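PDB 4PIC: protein-arginine-phosphatase from Geobacillus stearothermophilus, which removes phosphate from phosphorylated arginine residues in proteins, probably countering the arginine kinase McsB, and has almost no activity on phosphotyrosine peptides. Local coordinates for residues K100-L104 with K105-S109. Sequence-based numbering, arbitrary orientation.
Sequences KTFTL and KQFVS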
loop_
_atom_site.group_PDB
_atom_site.type_symbol
_atom_site.label_atom_id
_atom_site.label_comp_id
_atom_site.label_asym_id
_atom_site.label_seq_id
_atom_site.Cartn_x
_atom_site.Cartn_y
_atom_site.Cartn_z
ATOM N N LYS A 100 -4.723 11.412 14.519
ATOM C CA LYS A 100 -5.517 12.220 13.594
ATOM C C LYS A 100 -5.949 11.452 12.351
ATOM O O LYS A 100 -6.452 12.051 11.397
ATOM C CB LYS A 100 -4.766 13.485 13.186
ATOM C CG LYS A 100 -3.489 13.247 12.392
ATOM C CD LYS A 100 -2.851 14.585 12.032
ATOM C CE LYS A 100 -1.463 14.407 11.468
ATOM N NZ LYS A 100 -0.897 15.720 11.088
ATOM N N THR A 101 -5.775 10.135 12.367
ATOM C CA THR A 101 -6.171 9.313 11.224
ATOM C C THR A 101 -7.393 8.491 11.592
ATOM O O THR A 101 -7.405 7.803 12.612
ATOM C CB THR A 101 -5.028 8.389 10.791
ATOM O OG1 THR A 101 -3.893 9.198 10.468
ATOM C CG2 THR A 101 -5.413 7.591 9.552
ATOM N N PHE A 102 -8.440 8.595 10.780
ATOM C CA PHE A 102 -9.692 7.906 11.053
ATOM C C PHE A 102 -10.205 7.422 9.718
ATOM O O PHE A 102 -9.798 7.949 8.690
ATOM C CB PHE A 102 -10.749 8.889 11.582
ATOM C CG PHE A 102 -10.294 9.767 12.722
ATOM C CD1 PHE A 102 -10.611 9.438 14.027
ATOM C CD2 PHE A 102 -9.595 10.939 12.475
ATOM C CE1 PHE A 102 -10.210 10.251 15.078
ATOM C CE2 PHE A 102 -9.193 11.756 13.520
ATOM C CZ PHE A 102 -9.495 11.409 14.817
ATOM N N THR A 103 -11.132 6.470 9.713
ATOM C CA THR A 103 -11.941 6.287 8.506
ATOM C C THR A 103 -12.927 7.442 8.459
ATOM O O THR A 103 -13.326 7.972 9.499
ATOM C CB THR A 103 -12.726 4.961 8.473
ATOM O OG1 THR A 103 -13.662 4.921 9.561
ATOM C CG2 THR A 103 -11.774 3.770 8.550
ATOM N N LEU A 104 -13.318 7.848 7.261
ATOM C CA LEU A 104 -14.313 8.901 7.133
ATOM C C LEU A 104 -15.586 8.552 7.916
ATOM O O LEU A 104 -16.131 9.392 8.626
ATOM C CB LEU A 104 -14.619 9.138 5.654
ATOM C CG LEU A 104 -15.787 10.042 5.313
ATOM C CD1 LEU A 104 -15.612 11.448 5.885
ATOM C CD2 LEU A 104 -15.948 10.085 3.789
ATOM N N LYS A 105 -16.019 7.303 7.809
ATOM C CA LYS A 105 -17.219 6.833 8.493
ATOM C C LYS A 105 -17.113 6.945 10.010
ATOM O O LYS A 105 -18.033 7.441 10.667
ATOM C CB LYS A 105 -17.521 5.390 8.088
ATOM C CG LYS A 105 -18.741 4.790 8.773
ATOM C CD LYS A 105 -20.016 5.473 8.298
ATOM C CE LYS A 105 -21.260 4.720 8.762
ATOM N NZ LYS A 105 -22.521 5.304 8.205
ATOM N N GLN A 106 -15.997 6.489 10.572
ATOM C CA GLN A 106 -15.837 6.537 12.024
ATOM C C GLN A 106 -15.795 7.978 12.519
ATOM O O GLN A 106 -16.358 8.297 13.567
ATOM C CB GLN A 106 -14.603 5.744 12.485
ATOM C CG GLN A 106 -13.286 6.507 12.453
ATOM C CD GLN A 106 -12.134 5.733 13.087
ATOM O OE1 GLN A 106 -11.324 5.117 12.391
ATOM N NE2 GLN A 106 -12.058 5.769 14.418
ATOM N N PHE A 107 -15.172 8.862 11.744
ATOM C CA PHE A 107 -15.013 10.243 12.178
ATOM C C PHE A 107 -16.328 11.018 12.255
ATOM O O PHE A 107 -16.508 11.877 13.134
ATOM C CB PHE A 107 -14.034 10.984 11.273
ATOM C CG PHE A 107 -13.749 12.376 11.733
ATOM C CD1 PHE A 107 -13.012 12.597 12.886
ATOM C CD2 PHE A 107 -14.224 13.466 11.025
ATOM C CE1 PHE A 107 -12.749 13.878 13.321
ATOM C CE2 PHE A 107 -13.968 14.756 11.457
ATOM C CZ PHE A 107 -13.230 14.963 12.610
ATOM N N VAL A 108 -17.251 10.733 11.341
ATOM C CA VAL A 108 -18.506 11.474 11.338
ATOM C C VAL A 108 -19.678 10.722 11.976
ATOM O O VAL A 108 -20.700 11.330 12.272
ATOM C CB VAL A 108 -18.897 11.937 9.921
ATOM C CG1 VAL A 108 -17.830 12.854 9.338
ATOM C CG2 VAL A 108 -19.097 10.741 9.029
ATOM N N SER A 109 -19.543 9.417 12.196
ATOM C CA SER A 109 -20.688 8.617 12.651
ATOM C C SER A 109 -20.471 7.848 13.954
ATOM O O SER A 109 -21.437 7.417 14.585
ATOM C CB SER A 109 -21.116 7.623 11.566
ATOM O OG SER A 109 -20.282 6.468 11.573
#
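Lys105 CB lies 4.2 Å from Thr103 OG1, just where strand 101-103 turns almost at a right angle into the short helix 104-109. One residue on, Gln106 gives its backbone N to Thr103 OG1 at 3.0 Å; that hydroxyl also bonds to Asp112. With CG between its own N and carbonyl carbon (chi1 85°), the Gln106 chain runs back along the strand, and OE1 takes Thr103 N at 3.0 Å in a fairly straight bond, the donor tilted from the carbonyl plane. The two reciprocal bonds make a capping box, Thr103 being the N-cap, at the end of an edge strand of the four-stranded parallel sheet in the low molecular weight phosphotyrosine protein phosphatase fold. Gln106 CG packs 3.6 Å from Phe102 CB, and NE2 lies at the edge of the Phe102 ring. Were Gln106 an alanine, Thr103 N would probably lose its side-chain acceptor and Phe102 CB the packing of CG. Phe107 N bonds to Thr103 O, while its CD1 sits over the centre of one face of the Phe102 ring, the planes inclined at 47°; both phenylalanine side chains also touch Leu80 of strand 78-81. Val108 N then reaches Leu104 O at 3.2 Å, and Ser109 OG and N grip Lys105 O from opposite faces of its carbonyl.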